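Local atomic coordinates of 6-O-methylguanine DNA methyltransferase (Enterococcus faecalis, PDB entry 2B6C), a protein that is of unknown function but probably acts in repair of alkylated DNA, as an all-helical member of the AlkD-like DNA alkylation repair family. Residues I175-A178 / I179-L183; C57-I60 / E61-Q65; M19-Y22 / M23-F27; Q84-S87 / L88-V92. All coordinates share one frame; numbering follows the deposited sequence. Where two conformers were deposited one is given.

Interaction 1 (I175-A178 / I179-L183); sequences IQKA and IGWSL
The alkyl chain of Lys-177 lies over one face of the Trp-181 indole, one helical turn further on. Its CD sits 4.1 Å from the centroid of the five-membered ring of Trp-181 and 16° off the ring normal, a CH-pi contact displaced toward the rim, while CE of Lys-177 comes within 3.8 Å of NE1 of Trp-181. Bends at chi2 and chi4 carry the lysine chain across the indole at a slant. The ammonium goes past the ring instead of bonding to it: NZ of Lys-177 and NE1 of Trp-181, both donors, stand 3.4 Å apart, and NZ finds its salt-bridge partner in Glu-210. On another side of the helix, Gln-176 and Ile-179 run alongside each other, with CD1 of Ile-179 3.7 Å from OE1 of Gln-176. The amide, folded back at chi2 (-56°), is bound by Ser-204 OG and Thr-170 O. Beneath these side chains the backbone bonds are regular, the straightest being Trp-181 N to Lys-177 O (175°). The hydroxyl of Ser-182 also turns back on the helix, giving its OG a 2.9 Å bond to the carbonyl O of Ile-179, which accepts Leu-183 N from the same face. Helix 173-186 is thus wedged among its neighbours: Ile-179 and Ser-182 pack on helix 157-166, Ala-178 and Trp-181 on helix 138-146, and Gln-176 and Trp-181 on helix 205-211.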
loop_
_atom_site.group_PDB
_atom_site.type_symbol
_atom_site.label_atom_id
_atom_site.label_comp_id
_atom_site.label_asym_id
_atom_site.label_seq_id
_atom_site.Cartn_x
_atom_site.Cartn_y
_atom_site.Cartn_z
ATOM N N ILE B 175 24.833 8.094 18.532
ATOM C CA ILE B 175 25.502 8.148 17.245
ATOM C C ILE B 175 26.344 6.886 17.035
ATOM O O ILE B 175 26.260 6.249 15.977
ATOM C CB ILE B 175 26.304 9.472 17.079
ATOM C CG1 ILE B 175 25.357 10.644 16.808
ATOM C CG2 ILE B 175 27.367 9.316 16.016
ATOM C CD1 ILE B 175 24.679 10.630 15.411
ATOM N N GLN B 176 27.097 6.466 18.049
ATOM C CA GLN B 176 27.950 5.292 17.865
ATOM C C GLN B 176 27.087 4.026 17.656
ATOM O O GLN B 176 27.422 3.165 16.836
ATOM C CB GLN B 176 28.947 5.133 19.024
ATOM C CG GLN B 176 30.056 6.210 19.043
ATOM C CD GLN B 176 30.800 6.227 17.739
ATOM O OE1 GLN B 176 31.060 5.174 17.184
ATOM N NE2 GLN B 176 31.103 7.401 17.216
ATOM N N LYS B 177 25.984 3.944 18.398
ATOM C CA LYS B 177 24.979 2.914 18.240
ATOM C C LYS B 177 24.438 2.881 16.816
ATOM O O LYS B 177 24.280 1.808 16.248
ATOM C CB LYS B 177 23.822 3.204 19.173
ATOM C CG LYS B 177 23.456 2.044 20.064
ATOM C CD LYS B 177 22.743 0.991 19.274
ATOM C CE LYS B 177 22.002 0.083 20.189
ATOM N NZ LYS B 177 22.454 -1.342 19.992
ATOM N N ALA B 178 24.167 4.058 16.248
ATOM C CA ALA B 178 23.670 4.194 14.881
ATOM C C ALA B 178 24.711 3.737 13.851
ATOM O O ALA B 178 24.365 3.102 12.849
ATOM C CB ALA B 178 23.232 5.628 14.610
ATOM N N ILE B 179 25.981 4.018 14.114
ATOM C CA ILE B 179 27.060 3.514 13.252
ATOM C C ILE B 179 27.110 1.981 13.282
ATOM O O ILE B 179 27.176 1.353 12.225
ATOM C CB ILE B 179 28.457 4.087 13.614
ATOM C CG1 ILE B 179 28.497 5.590 13.366
ATOM C CG2 ILE B 179 29.614 3.360 12.826
ATOM C CD1 ILE B 179 29.772 6.221 13.929
ATOM N N GLY B 180 27.057 1.396 14.475
ATOM C CA GLY B 180 27.105 -0.053 14.615
ATOM C C GLY B 180 25.929 -0.770 13.956
ATOM O O GLY B 180 26.115 -1.779 13.287
ATOM N N TRP B 181 24.713 -0.282 14.188
ATOM C CA TRP B 181 23.519 -0.776 13.499
ATOM C C TRP B 181 23.615 -0.691 11.969
ATOM O O TRP B 181 23.149 -1.590 11.263
ATOM C CB TRP B 181 22.312 0.055 13.908
ATOM C CG TRP B 181 21.525 -0.439 15.129
ATOM C CD1 TRP B 181 21.851 -1.469 16.009
ATOM C CD2 TRP B 181 20.284 0.119 15.606
ATOM N NE1 TRP B 181 20.853 -1.600 16.981
ATOM C CE2 TRP B 181 19.898 -0.629 16.769
ATOM C CE3 TRP B 181 19.462 1.187 15.163
ATOM C CZ2 TRP B 181 18.704 -0.343 17.498
ATOM C CZ3 TRP B 181 18.288 1.484 15.891
ATOM C CH2 TRP B 181 17.918 0.709 17.042
ATOM N N SER B 182 24.166 0.404 11.452
ATOM C CA SER B 182 24.223 0.579 9.992
ATOM C C SER B 182 25.161 -0.485 9.402
ATOM O O SER B 182 24.894 -1.011 8.321
ATOM C CB SER B 182 24.644 1.989 9.592
ATOM O OG SER B 182 26.053 2.122 9.677
ATOM N N LEU B 183 26.205 -0.839 10.158
ATOM C CA LEU B 183 27.176 -1.851 9.722
ATOM C C LEU B 183 26.637 -3.260 9.893
ATOM O O LEU B 183 26.736 -4.075 8.970
ATOM C CB LEU B 183 28.527 -1.663 10.414
ATOM C CG LEU B 183 29.220 -0.371 9.976
ATOM C CD1 LEU B 183 30.359 -0.024 10.928
ATOM C CD2 LEU B 183 29.660 -0.403 8.503
#

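Interaction 2 (C57-I60 / E61-Q65); sequences CQEI and EAYYQ
Tyr-63 reaches back along its helix toward Glu-59, and its atoms meet that residue one after another. CB of Tyr-63 stands 3.7 Å from the backbone O of Glu-59. With CG beside the backbone N (chi1 -78°), the ring is swung so that its edge faces the same carbonyl, CD2 of Tyr-63 lying 3.2 Å from Glu-59 O. That oxygen also receives the nearly straight backbone bond from Tyr-63 N (176°). Further out, CE2 of Tyr-63 comes to 3.3 Å from OE1 of Glu-59, whose chain, bent at chi2, runs alongside the ring; carboxylate and ring planes are 35° apart. At the tip, a water bridges the two side chains, 2.7 Å from Tyr-63 OH and donating to OE1 of Glu-59. The same phenol oxygen is hydrogen-bonded to Leu-7 N, tying the N-terminal arm to this helix. On another side, Gln-65 NE2 makes weak bonds to both carboxylate oxygens of Glu-61, whose OE1 is also bound to Tyr-97 OH. Cys-57 carries a covalently linked beta-mercaptoethanol. Such i to i+4 pairing of side chains over an unbroken ladder of backbone bonds is that of an alpha-helix with one side packed in an all-helical fold, here with Ile-60, Tyr-63 and Tyr-64 against helix 69-81.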
loop_
_atom_site.group_PDB
_atom_site.type_symbol
_atom_site.label_atom_id
_atom_site.label_comp_id
_atom_site.label_asym_id
_atom_site.label_seq_id
_atom_site.Cartn_x
_atom_site.Cartn_y
_atom_site.Cartn_z
ATOM N N CYS B 57 -1.761 16.849 6.670
ATOM C CA CYS B 57 -0.651 17.585 7.304
ATOM C C CYS B 57 -1.064 18.248 8.621
ATOM O O CYS B 57 -0.303 18.251 9.594
ATOM C CB CYS B 57 -0.062 18.637 6.343
ATOM S SG CYS B 57 0.574 17.868 4.797
ATOM N N GLN B 58 -2.264 18.810 8.643
ATOM C CA GLN B 58 -2.776 19.443 9.843
ATOM C C GLN B 58 -3.030 18.464 10.971
ATOM O O GLN B 58 -2.866 18.802 12.134
ATOM C CB GLN B 58 -4.059 20.215 9.533
ATOM C CG GLN B 58 -3.812 21.565 8.851
ATOM C CD GLN B 58 -5.107 22.161 8.304
ATOM O OE1 GLN B 58 -6.111 21.449 8.098
ATOM N NE2 GLN B 58 -5.095 23.460 8.060
ATOM N N GLU B 59 -3.492 17.272 10.629
ATOM C CA GLU B 59 -3.764 16.231 11.619
ATOM C C GLU B 59 -2.446 15.683 12.163
ATOM O O GLU B 59 -2.293 15.461 13.357
ATOM C CB GLU B 59 -4.610 15.110 11.004
ATOM C CG GLU B 59 -6.037 15.525 10.673
ATOM C CD GLU B 59 -7.009 15.309 11.843
ATOM O OE1 GLU B 59 -6.639 14.666 12.845
ATOM O OE2 GLU B 59 -8.164 15.760 11.742
ATOM N N ILE B 60 -1.474 15.479 11.280
ATOM C CA ILE B 60 -0.169 15.009 11.729
ATOM C C ILE B 60 0.391 16.024 12.727
ATOM O O ILE B 60 0.857 15.663 13.802
ATOM C CB ILE B 60 0.809 14.777 10.559
ATOM C CG1 ILE B 60 0.376 13.540 9.772
ATOM C CG2 ILE B 60 2.254 14.618 11.068
ATOM C CD1 ILE B 60 1.094 13.340 8.465
ATOM N N GLU B 61 0.333 17.301 12.356
ATOM C CA GLU B 61 0.801 18.350 13.221
ATOM C C GLU B 61 0.025 18.394 14.558
ATOM O O GLU B 61 0.647 18.465 15.610
ATOM C CB GLU B 61 0.802 19.700 12.475
ATOM C CG GLU B 61 1.019 20.930 13.366
ATOM C CD GLU B 61 2.454 21.055 13.945
ATOM O OE1 GLU B 61 3.410 20.348 13.507
ATOM O OE2 GLU B 61 2.636 21.904 14.844
ATOM N N ALA B 62 -1.306 18.383 14.521
ATOM C CA ALA B 62 -2.089 18.354 15.780
ATOM C C ALA B 62 -1.777 17.170 16.711
ATOM O O ALA B 62 -1.588 17.383 17.907
ATOM C CB ALA B 62 -3.597 18.472 15.518
ATOM N N TYR B 63 -1.664 15.943 16.183
ATOM C CA TYR B 63 -1.269 14.795 17.028
ATOM C C TYR B 63 0.155 14.942 17.592
ATOM O O TYR B 63 0.424 14.567 18.737
ATOM C CB TYR B 63 -1.419 13.463 16.284
ATOM C CG TYR B 63 -2.863 12.991 16.207
ATOM C CD1 TYR B 63 -3.479 12.398 17.305
ATOM C CD2 TYR B 63 -3.603 13.141 15.040
ATOM C CE1 TYR B 63 -4.807 11.999 17.252
ATOM C CE2 TYR B 63 -4.909 12.754 14.966
ATOM C CZ TYR B 63 -5.521 12.176 16.077
ATOM O OH TYR B 63 -6.833 11.771 16.006
ATOM N N TYR B 64 1.071 15.497 16.796
ATOM C CA TYR B 64 2.457 15.621 17.241
ATOM C C TYR B 64 2.547 16.599 18.398
ATOM O O TYR B 64 3.342 16.428 19.307
ATOM C CB TYR B 64 3.377 16.061 16.092
ATOM C CG TYR B 64 4.805 15.583 16.287
ATOM C CD1 TYR B 64 5.168 14.286 15.929
ATOM C CD2 TYR B 64 5.771 16.403 16.883
ATOM C CE1 TYR B 64 6.456 13.835 16.121
ATOM C CE2 TYR B 64 7.104 15.951 17.094
ATOM C CZ TYR B 64 7.430 14.676 16.695
ATOM O OH TYR B 64 8.714 14.179 16.885
ATOM N N GLN B 65 1.677 17.604 18.401
ATOM C CA GLN B 65 1.753 18.616 19.440
ATOM C C GLN B 65 0.918 18.277 20.702
ATOM O O GLN B 65 0.986 18.997 21.689
ATOM C CB GLN B 65 1.444 20.007 18.860
ATOM C CG GLN B 65 2.301 20.413 17.598
ATOM C CD GLN B 65 3.856 20.293 17.773
ATOM O OE1 GLN B 65 4.397 20.396 18.891
ATOM N NE2 GLN B 65 4.572 20.101 16.643
HETATM O O HOH W 1 -8.254 12.871 13.991
#

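Interaction 3 (M19-Y22 / M23-F27); sequences MSAY and MKHQF
A Schellman motif ends helix 13-22, with Lys-24, at positive phi (62°), as its C-prime residue. Its two defining bonds are His-25 N to Ser-20 O and Lys-24 N to Ala-21 O, each 2.9 Å long, with both donors above the planes of the carbonyls they meet. The reversal carries the His-25 imidazole back over the last turn, where CA of Ala-21 lies 3.8 Å from the ring centroid of His-25 in a CH-pi contact and CB of Ala-21 approaches its CE1. On another side of the helix end, Met-23, present as selenomethionine, crosses the Tyr-22 side chain: bent at chi2 (-57°), it brings CE to 3.7 Å from CD1 of Tyr-22 and SE to 4.9 Å from the ring centroid, an oblique Met-aromatic contact. Met-23 also packs on Trp-103 and Trp-104. Waters bridge the remaining gap to Phe-27. One donates to Ser-20 O and accepts from Phe-27 N, the other joins OG of Ser-20 to Phe-27 O. A glycerol, probably from the crystallisation liquor, is hydrogen-bonded to OG of Ser-20 and ND1 of His-25. Ser-20 is therefore held by backbone and water, and in this crystal by glycerol; its carbonyl, lacking an ordinary helical partner, is satisfied by the turned-back chain and by solvent.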
loop_
_atom_site.group_PDB
_atom_site.type_symbol
_atom_site.label_atom_id
_atom_site.label_comp_id
_atom_site.label_asym_id
_atom_site.label_seq_id
_atom_site.Cartn_x
_atom_site.Cartn_y
_atom_site.Cartn_z
HETATM N N MSE B 19 6.316 3.040 31.113
HETATM C CA MSE B 19 6.734 3.540 29.803
HETATM C C MSE B 19 7.543 4.821 29.926
HETATM O O MSE B 19 8.555 5.004 29.231
HETATM C CB MSE B 19 5.518 3.751 28.908
HETATM C CG MSE B 19 4.857 2.453 28.511
HETATM SE SE MSE B 19 3.154 2.710 27.587
HETATM C CE MSE B 19 3.938 3.184 25.749
ATOM N N SER B 20 7.101 5.697 30.821
ATOM C CA SER B 20 7.795 6.937 31.077
ATOM C C SER B 20 9.205 6.690 31.591
ATOM O O SER B 20 10.143 7.322 31.127
ATOM C CB SER B 20 7.041 7.767 32.109
ATOM O OG SER B 20 7.766 8.947 32.348
ATOM N N ALA B 21 9.339 5.771 32.555
ATOM C CA ALA B 21 10.626 5.446 33.186
ATOM C C ALA B 21 11.634 4.926 32.161
ATOM O O ALA B 21 12.823 5.272 32.177
ATOM C CB ALA B 21 10.408 4.411 34.346
ATOM N N TYR B 22 11.131 4.124 31.233
ATOM C CA TYR B 22 11.928 3.523 30.201
ATOM C C TYR B 22 12.556 4.553 29.236
ATOM O O TYR B 22 13.682 4.354 28.716
ATOM C CB TYR B 22 11.030 2.522 29.491
ATOM C CG TYR B 22 11.675 1.784 28.365
ATOM C CD1 TYR B 22 11.266 2.015 27.048
ATOM C CD2 TYR B 22 12.691 0.841 28.610
ATOM C CE1 TYR B 22 11.842 1.320 25.994
ATOM C CE2 TYR B 22 13.290 0.141 27.565
ATOM C CZ TYR B 22 12.843 0.386 26.259
ATOM O OH TYR B 22 13.414 -0.280 25.199
HETATM N N MSE B 23 11.844 5.671 29.027
HETATM C CA MSE B 23 12.364 6.809 28.262
HETATM C C MSE B 23 12.976 7.839 29.150
HETATM O O MSE B 23 13.104 8.983 28.735
HETATM C CB MSE B 23 11.266 7.473 27.422
HETATM C CG MSE B 23 10.583 6.515 26.540
HETATM SE SE MSE B 23 11.835 5.564 25.291
HETATM C CE MSE B 23 10.524 4.469 24.443
ATOM N N LYS B 24 13.372 7.440 30.366
ATOM C CA LYS B 24 14.077 8.309 31.320
ATOM C C LYS B 24 13.272 9.545 31.765
ATOM O O LYS B 24 13.850 10.631 31.945
ATOM C CB LYS B 24 15.483 8.735 30.821
ATOM C CG LYS B 24 16.381 7.617 30.280
ATOM C CD LYS B 24 17.532 7.347 31.226
ATOM C CE LYS B 24 18.582 6.520 30.525
ATOM N NZ LYS B 24 19.982 6.848 30.898
ATOM N N HIS B 25 11.958 9.374 31.938
ATOM C CA HIS B 25 11.089 10.381 32.584
ATOM C C HIS B 25 11.094 11.734 31.918
ATOM O O HIS B 25 10.957 12.752 32.595
ATOM C CB HIS B 25 11.482 10.597 34.065
ATOM C CG HIS B 25 11.411 9.357 34.884
ATOM N ND1 HIS B 25 10.214 8.798 35.287
ATOM C CD2 HIS B 25 12.391 8.551 35.355
ATOM C CE1 HIS B 25 10.465 7.712 35.996
ATOM N NE2 HIS B 25 11.778 7.542 36.051
ATOM N N GLN B 26 11.231 11.778 30.611
ATOM C CA GLN B 26 11.248 13.076 29.951
ATOM C C GLN B 26 10.027 13.312 29.057
ATOM O O GLN B 26 9.918 14.357 28.470
ATOM C CB GLN B 26 12.531 13.231 29.148
ATOM C CG GLN B 26 12.682 12.205 28.053
ATOM C CD GLN B 26 14.076 12.243 27.479
ATOM O OE1 GLN B 26 14.581 13.309 27.077
ATOM N NE2 GLN B 26 14.709 11.094 27.434
ATOM N N PHE B 27 9.138 12.325 28.968
ATOM C CA PHE B 27 7.881 12.459 28.249
ATOM C C PHE B 27 6.775 12.107 29.185
ATOM O O PHE B 27 6.962 11.288 30.096
ATOM C CB PHE B 27 7.808 11.517 27.037
ATOM C CG PHE B 27 8.894 11.751 26.029
ATOM C CD1 PHE B 27 9.963 10.864 25.929
ATOM C CD2 PHE B 27 8.843 12.866 25.170
ATOM C CE1 PHE B 27 11.010 11.082 24.993
ATOM C CE2 PHE B 27 9.883 13.113 24.249
ATOM C CZ PHE B 27 10.983 12.216 24.176
HETATM O O HOH W 2 9.392 9.492 29.719
HETATM O O HOH W 3 7.736 11.968 32.648
#

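Interaction 4 (Q84-S87 / L88-V92)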
loop_
_atom_site.group_PDB
_atom_site.type_symbol
_atom_site.label_atom_id
_atom_site.label_comp_id
_atom_site.label_asym_id
_atom_site.label_seq_id
_atom_site.Cartn_x
_atom_site.Cartn_y
_atom_site.Cartn_z
ATOM N N GLN B 84 3.189 7.048 0.355
ATOM C CA GLN B 84 3.020 7.178 -1.089
ATOM C C GLN B 84 2.420 8.501 -1.560
ATOM O O GLN B 84 2.659 8.899 -2.698
ATOM C CB GLN B 84 2.170 6.035 -1.632
ATOM C CG GLN B 84 2.867 4.734 -1.539
ATOM C CD GLN B 84 2.195 3.671 -2.371
ATOM O OE1 GLN B 84 1.218 3.045 -1.944
ATOM N NE2 GLN B 84 2.735 3.441 -3.561
ATOM N N ARG B 85 1.658 9.158 -0.686
ATOM C CA ARG B 85 0.977 10.416 -0.981
ATOM C C ARG B 85 1.879 11.659 -0.974
ATOM O O ARG B 85 1.485 12.716 -1.486
ATOM C CB ARG B 85 -0.190 10.633 0.001
ATOM C CG ARG B 85 -1.295 9.556 -0.092
ATOM C CD ARG B 85 -2.461 9.910 0.850
ATOM N NE ARG B 85 -3.024 11.202 0.477
ATOM C CZ ARG B 85 -3.895 11.914 1.180
ATOM N NH1 ARG B 85 -4.366 11.480 2.347
ATOM N NH2 ARG B 85 -4.300 13.081 0.704
ATOM N N PHE B 86 3.087 11.543 -0.407
ATOM C CA PHE B 86 3.957 12.713 -0.311
ATOM C C PHE B 86 4.898 12.889 -1.494
ATOM O O PHE B 86 5.582 11.953 -1.896
ATOM C CB PHE B 86 4.748 12.714 0.996
ATOM C CG PHE B 86 3.892 12.569 2.195
ATOM C CD1 PHE B 86 3.010 13.599 2.557
ATOM C CD2 PHE B 86 3.939 11.415 2.959
ATOM C CE1 PHE B 86 2.186 13.466 3.649
ATOM C CE2 PHE B 86 3.091 11.272 4.085
ATOM C CZ PHE B 86 2.237 12.304 4.413
ATOM N N SER B 87 4.946 14.118 -2.010
ATOM C CA SER B 87 5.952 14.525 -2.980
ATOM C C SER B 87 7.288 14.751 -2.277
ATOM O O SER B 87 7.345 14.770 -1.046
ATOM C CB SER B 87 5.520 15.826 -3.629
ATOM O OG SER B 87 5.400 16.803 -2.617
ATOM N N LEU B 88 8.353 14.926 -3.061
ATOM C CA LEU B 88 9.656 15.258 -2.517
ATOM C C LEU B 88 9.583 16.454 -1.586
ATOM O O LEU B 88 10.148 16.422 -0.511
ATOM C CB LEU B 88 10.680 15.533 -3.628
ATOM C CG LEU B 88 12.091 16.023 -3.206
ATOM C CD1 LEU B 88 12.807 15.044 -2.272
ATOM C CD2 LEU B 88 12.919 16.265 -4.465
ATOM N N GLU B 89 8.897 17.509 -2.016
ATOM C CA GLU B 89 8.840 18.758 -1.251
ATOM C C GLU B 89 8.162 18.580 0.111
ATOM O O GLU B 89 8.592 19.195 1.113
ATOM C CB GLU B 89 8.200 19.886 -2.085
ATOM C CG GLU B 89 7.483 19.416 -3.389
ATOM C CD GLU B 89 8.424 18.907 -4.490
ATOM O OE1 GLU B 89 8.089 17.888 -5.139
ATOM O OE2 GLU B 89 9.499 19.529 -4.713
ATOM N N GLU B 90 7.118 17.746 0.155
ATOM C CA GLU B 90 6.431 17.410 1.397
ATOM C C GLU B 90 7.297 16.569 2.304
ATOM O O GLU B 90 7.250 16.742 3.531
ATOM C CB GLU B 90 5.084 16.728 1.126
ATOM C CG GLU B 90 4.082 17.660 0.450
ATOM C CD GLU B 90 2.880 16.955 -0.162
ATOM O OE1 GLU B 90 2.958 15.779 -0.550
ATOM O OE2 GLU B 90 1.825 17.595 -0.302
ATOM N N VAL B 91 8.083 15.653 1.728
ATOM C CA VAL B 91 8.963 14.821 2.548
ATOM C C VAL B 91 10.063 15.683 3.169
ATOM O O VAL B 91 10.394 15.517 4.347
ATOM C CB VAL B 91 9.558 13.584 1.768
ATOM C CG1 VAL B 91 10.660 12.893 2.571
ATOM C CG2 VAL B 91 8.463 12.577 1.526
ATOM N N VAL B 92 10.599 16.626 2.384
ATOM C CA VAL B 92 11.623 17.544 2.902
ATOM C C VAL B 92 11.070 18.333 4.094
ATOM O O VAL B 92 11.800 18.594 5.025
ATOM C CB VAL B 92 12.162 18.487 1.790
ATOM C CG1 VAL B 92 13.138 19.540 2.340
ATOM C CG2 VAL B 92 12.851 17.675 0.696
#
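The Phe-86 and Glu-90 side chains cross at about a right angle, ring and carboxylate planes 79° apart, with OE1 of Glu-90 near the ring plane at its edge, 3.8 Å from CD1 of Phe-86. Another ring, that of Phe-94, meets Phe-86 edge-to-face, and CB of Phe-86 packs 3.8 Å from CG2 of Val-91. The carboxylate itself belongs to a capping box at the start of helix 88-94. OE1 of Glu-90 takes a 3.0 Å bond from Ser-87 N, arriving on the anti side and 28° out of the carboxylate plane; in return Glu-90 N gives a weak bond, 3.4 Å, to OG of Ser-87. The serine hydroxyl is set for this by chi1 (60°), which places OG between its own backbone N and carbonyl carbon, over the first turn. Ser-87 O then accepts Val-91 N, opening the regular helical ladder. Lys-53 from helix 53-65 forms a salt bridge with OE1 of Glu-90 and also bonds to Arg-85 O, while Phe-86 O is held by Trp-117 NE1. The Glu-90 oxygen thus gathers a backbone N-H and an ammonium, an arrangement that would be expected to stabilise its negative charge, as the N-terminal end of helix 88-94 probably does too.

In the fold
All four contacts are local, and they differ by their place along a helix. Interactions 1 and 2 lie within helices 173-186 and 53-65, interaction 3 closes helix 13-22 and interaction 4 opens helix 88-94. Interaction 1 is buried, interactions 2 and 4 partly so, and interaction 3 is at the surface, where waters and glycerol take a larger share of the bonding. Interactions 2 and 4 are nearest neighbours, about 4 Å between closest atoms, and a salt bridge joins their helices. Helix 69-81 touches both interactions 2 and 3. Interaction 1 lies across the chain's centre from interactions 2 and 4.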